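Local coordinates for acyl-coenzyme A oxidase acox-1.2 (Caenorhabditis elegans, PDB 5K3J), which catalyses the FAD-dependent desaturation of ascaroside-CoA pheromone precursors with a five-carbon omega side chain, the first step of their peroxisomal beta-oxidation, at residues 39-44 against 86-91. Numbering follows the deposited sequence.
Sequences ARRRRE and QLIDRD
Arg41 reaches from helix 36-49 to the main chain just where helix 84-87 ends. Its NH2 donates a hydrogen bond to Leu87 O at 3.0 Å, with an N-H...O angle of 151°. The carbonyl oxygen meets the guanidinium near its edge, about 15° out of its plane. Arg41 NH2 also lies 3.6 Å from Ile88 CA, near the CG2 methyl of the same isoleucine. The backbones stay well apart, 8.8 Å between Arg41 CA and Ile88 CA, and the contact is carried by this one long side chain. CG of Arg41 sits anti to its carbonyl carbon (chi1 -77°), and bends at chi2 and chi3 curl the chain, bringing NH2 to the Leu87 carbonyl.

This is a side-chain-to-backbone bond at a helix C-terminus: the helix gives out at Leu87, the backbone is extended at Ile88, and the Leu87 carbonyl receives the arginine there. It joins two helical pieces of the acyl-CoA oxidase N-terminal region, away from the flavin and substrate sites.

Further partners hold the guanidinium in place. Within its own helix, Arg41 NH1 forms a salt bridge with Glu44 OE2 at 3.5 Å; the other carboxylate oxygen, Glu44 OE1, makes a long ion pair with Arg40 NE at 3.7 Å, well out of that guanidinium's plane. On helix 93-103, Glu95 makes a salt bridge with Arg41 NE through OE2 and accepts the Asp89 backbone N-H through OE1, linking arginine and turn a second time. A leucine in place of Arg41 would probably leave the Leu87 carbonyl without this donor and deprive Glu44 and Glu95 of the positive charge they share. The Leu87 side chain also packs on Ala48 and Ile52, and that of Ile88 touches Ile45 and Ser96.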
ATOM      1  N   ALA A  39     -15.478  23.411 -15.379  1.00 38.52           N
ATOM      2  CA  ALA A  39     -15.350  22.141 -16.089  1.00 35.67           C
ATOM      3  C   ALA A  39     -14.933  22.381 -17.532  1.00 37.02           C
ATOM      4  O   ALA A  39     -14.081  21.675 -18.074  1.00 40.51           O
ATOM      5  CB  ALA A  39     -16.651  21.367 -16.038  1.00 32.39           C
ATOM      6  N   ARG A  40     -15.542  23.391 -18.140  1.00 57.45           N
ATOM      7  CA  ARG A  40     -15.204  23.818 -19.489  1.00 61.69           C
ATOM      8  C   ARG A  40     -13.772  24.343 -19.559  1.00 59.15           C
ATOM      9  O   ARG A  40     -13.050  24.080 -20.522  1.00 60.03           O
ATOM     10  CB  ARG A  40     -16.188  24.889 -19.956  1.00 65.85           C
ATOM     11  CG  ARG A  40     -15.622  25.890 -20.943  1.00 69.26           C
ATOM     12  CD  ARG A  40     -15.576  25.330 -22.353  1.00 72.24           C
ATOM     13  NE  ARG A  40     -15.660  26.398 -23.343  1.00 78.16           N
ATOM     14  CZ  ARG A  40     -15.182  26.311 -24.581  1.00 83.33           C
ATOM     15  NH1 ARG A  40     -14.570  25.203 -24.982  1.00 82.01           N
ATOM     16  NH2 ARG A  40     -15.309  27.332 -25.417  1.00 89.12           N
ATOM     17  N   ARG A  41     -13.374  25.086 -18.530  1.00 46.26           N
ATOM     18  CA  ARG A  41     -12.024  25.636 -18.453  1.00 44.52           C
ATOM     19  C   ARG A  41     -10.965  24.534 -18.426  1.00 45.79           C
ATOM     20  O   ARG A  41      -9.897  24.682 -19.016  1.00 41.95           O
ATOM     21  CB  ARG A  41     -11.881  26.536 -17.221  1.00 45.60           C
ATOM     22  CG  ARG A  41     -12.517  27.911 -17.384  1.00 43.12           C
ATOM     23  CD  ARG A  41     -11.756  28.746 -18.397  1.00 42.53           C
ATOM     24  NE  ARG A  41     -10.450  29.144 -17.883  1.00 43.44           N
ATOM     25  CZ  ARG A  41      -9.352  29.243 -18.625  1.00 42.84           C
ATOM     26  NH1 ARG A  41      -9.397  28.966 -19.920  1.00 37.32           N
ATOM     27  NH2 ARG A  41      -8.208  29.614 -18.068  1.00 45.81           N
ATOM     28  N   ARG A  42     -11.276  23.426 -17.759  1.00 50.01           N
ATOM     29  CA  ARG A  42     -10.344  22.306 -17.644  1.00 44.86           C
ATOM     30  C   ARG A  42      -9.989  21.724 -19.005  1.00 51.45           C
ATOM     31  O   ARG A  42      -8.824  21.432 -19.287  1.00 56.34           O
ATOM     32  CB  ARG A  42     -10.931  21.208 -16.770  1.00 44.34           C
ATOM     33  CG  ARG A  42     -11.128  21.597 -15.324  1.00 44.41           C
ATOM     34  CD  ARG A  42     -11.496  20.377 -14.510  1.00 40.45           C
ATOM     35  NE  ARG A  42     -10.408  19.402 -14.457  1.00 42.58           N
ATOM     36  CZ  ARG A  42     -10.308  18.329 -15.242  1.00 42.57           C
ATOM     37  NH1 ARG A  42     -11.245  18.067 -16.149  1.00 46.52           N
ATOM     38  NH2 ARG A  42      -9.276  17.506 -15.106  1.00 38.50           N
ATOM     39  N   ARG A  43     -11.008  21.543 -19.838  1.00 42.21           N
ATOM     40  CA  ARG A  43     -10.799  21.034 -21.182  1.00 38.63           C
ATOM     41  C   ARG A  43     -10.114  22.113 -22.012  1.00 37.76           C
ATOM     42  O   ARG A  43      -9.255  21.823 -22.845  1.00 42.34           O
ATOM     43  CB  ARG A  43     -12.124  20.610 -21.823  1.00 39.48           C
ATOM     44  CG  ARG A  43     -13.075  19.866 -20.884  1.00 40.07           C
ATOM     45  CD  ARG A  43     -14.373  19.479 -21.596  1.00 40.26           C
ATOM     46  NE  ARG A  43     -15.513  19.419 -20.684  1.00 39.09           N
ATOM     47  CZ  ARG A  43     -16.488  20.323 -20.650  1.00 38.53           C
ATOM     48  NH1 ARG A  43     -16.464  21.361 -21.480  1.00 37.41           N
ATOM     49  NH2 ARG A  43     -17.491  20.192 -19.791  1.00 38.00           N
ATOM     50  N   GLU A  44     -10.493  23.363 -21.759  1.00 56.14           N
ATOM     51  CA  GLU A  44      -9.924  24.509 -22.455  1.00 59.28           C
ATOM     52  C   GLU A  44      -8.427  24.630 -22.173  1.00 53.99           C
ATOM     53  O   GLU A  44      -7.637  24.870 -23.083  1.00 48.31           O
ATOM     54  CB  GLU A  44     -10.653  25.788 -22.044  1.00 61.70           C
ATOM     55  CG  GLU A  44     -10.459  26.951 -22.992  1.00 67.28           C
ATOM     56  CD  GLU A  44     -11.390  28.102 -22.683  1.00 74.52           C
ATOM     57  OE1 GLU A  44     -12.461  27.864 -22.079  1.00 79.96           O
ATOM     58  OE2 GLU A  44     -11.045  29.245 -23.040  1.00 74.10           O
ATOM     59  N   GLN A  86      -0.750  33.073 -19.677  1.00 46.54           N
ATOM     60  CA  GLN A  86      -1.460  32.810 -20.919  1.00 42.77           C
ATOM     61  C   GLN A  86      -2.621  31.859 -20.663  1.00 39.29           C
ATOM     62  O   GLN A  86      -3.749  32.082 -21.109  1.00 46.92           O
ATOM     63  CB  GLN A  86      -0.535  32.193 -21.966  1.00 41.14           C
ATOM     64  CG  GLN A  86       0.695  32.990 -22.320  1.00 42.78           C
ATOM     65  CD  GLN A  86       1.413  32.389 -23.512  1.00 39.72           C
ATOM     66  OE1 GLN A  86       0.812  31.679 -24.322  1.00 36.36           O
ATOM     67  NE2 GLN A  86       2.705  32.663 -23.621  1.00 40.45           N
ATOM     68  N   LEU A  87      -2.323  30.797 -19.923  1.00 35.09           N
ATOM     69  CA  LEU A  87      -3.198  29.638 -19.824  1.00 32.88           C
ATOM     70  C   LEU A  87      -4.304  29.768 -18.783  1.00 31.52           C
ATOM     71  O   LEU A  87      -5.404  29.250 -18.983  1.00 28.92           O
ATOM     72  CB  LEU A  87      -2.360  28.393 -19.526  1.00 31.50           C
ATOM     73  CG  LEU A  87      -1.334  28.018 -20.600  1.00 31.29           C
ATOM     74  CD1 LEU A  87      -0.277  27.055 -20.064  1.00 32.67           C
ATOM     75  CD2 LEU A  87      -2.030  27.428 -21.819  1.00 30.37           C
ATOM     76  N   ILE A  88      -4.023  30.433 -17.664  1.00 44.87           N
ATOM     77  CA  ILE A  88      -5.026  30.555 -16.602  1.00 46.99           C
ATOM     78  C   ILE A  88      -5.076  31.904 -15.885  1.00 51.70           C
ATOM     79  O   ILE A  88      -4.258  32.795 -16.123  1.00 47.19           O
ATOM     80  CB  ILE A  88      -4.819  29.506 -15.486  1.00 48.28           C
ATOM     81  CG1 ILE A  88      -3.498  29.765 -14.748  1.00 49.56           C
ATOM     82  CG2 ILE A  88      -4.902  28.082 -16.019  1.00 48.90           C
ATOM     83  CD1 ILE A  88      -3.367  28.994 -13.452  1.00 50.80           C
ATOM     84  N   ASP A  89      -6.054  32.020 -14.989  1.00 45.14           N
ATOM     85  CA  ASP A  89      -6.125  33.100 -14.014  1.00 48.50           C
ATOM     86  C   ASP A  89      -5.236  32.721 -12.833  1.00 50.92           C
ATOM     87  O   ASP A  89      -5.587  31.839 -12.047  1.00 40.81           O
ATOM     88  CB  ASP A  89      -7.575  33.329 -13.577  1.00 55.79           C
ATOM     89  CG  ASP A  89      -7.717  34.401 -12.512  1.00 56.83           C
ATOM     90  OD1 ASP A  89      -6.785  35.215 -12.339  1.00 55.75           O
ATOM     91  OD2 ASP A  89      -8.780  34.433 -11.854  1.00 55.88           O
ATOM     92  N   ARG A  90      -4.085  33.381 -12.727  1.00 51.25           N
ATOM     93  CA  ARG A  90      -3.036  32.999 -11.783  1.00 55.54           C
ATOM     94  C   ARG A  90      -3.530  32.785 -10.354  1.00 51.88           C
ATOM     95  O   ARG A  90      -3.101  31.851  -9.675  1.00 57.68           O
ATOM     96  CB  ARG A  90      -1.929  34.054 -11.777  1.00 59.90           C
ATOM     97  CG  ARG A  90      -0.810  33.749 -10.794  1.00 68.59           C
ATOM     98  CD  ARG A  90      -0.144  35.017 -10.287  1.00 72.58           C
ATOM     99  NE  ARG A  90       0.727  35.628 -11.285  1.00 77.35           N
ATOM    100  CZ  ARG A  90       1.396  36.759 -11.089  1.00 86.08           C
ATOM    101  NH1 ARG A  90       1.288  37.402  -9.931  1.00 87.42           N
ATOM    102  NH2 ARG A  90       2.171  37.249 -12.047  1.00 88.23           N
ATOM    103  N   ASP A  91      -4.434  33.647  -9.905  1.00 57.45           N
ATOM    104  CA  ASP A  91      -4.916  33.591  -8.531  1.00 51.31           C
ATOM    105  C   ASP A  91      -6.237  32.838  -8.427  1.00 44.30           C
ATOM    106  O   ASP A  91      -6.977  32.989  -7.454  1.00 37.57           O
ATOM    107  CB  ASP A  91      -5.047  35.004  -7.962  1.00 49.40           C
ATOM    108  CG  ASP A  91      -3.709  35.705  -7.862  1.00 51.65           C
ATOM    109  OD1 ASP A  91      -2.674  35.005  -7.919  1.00 48.37           O
ATOM    110  OD2 ASP A  91      -3.687  36.946  -7.724  1.00 57.08           O
TER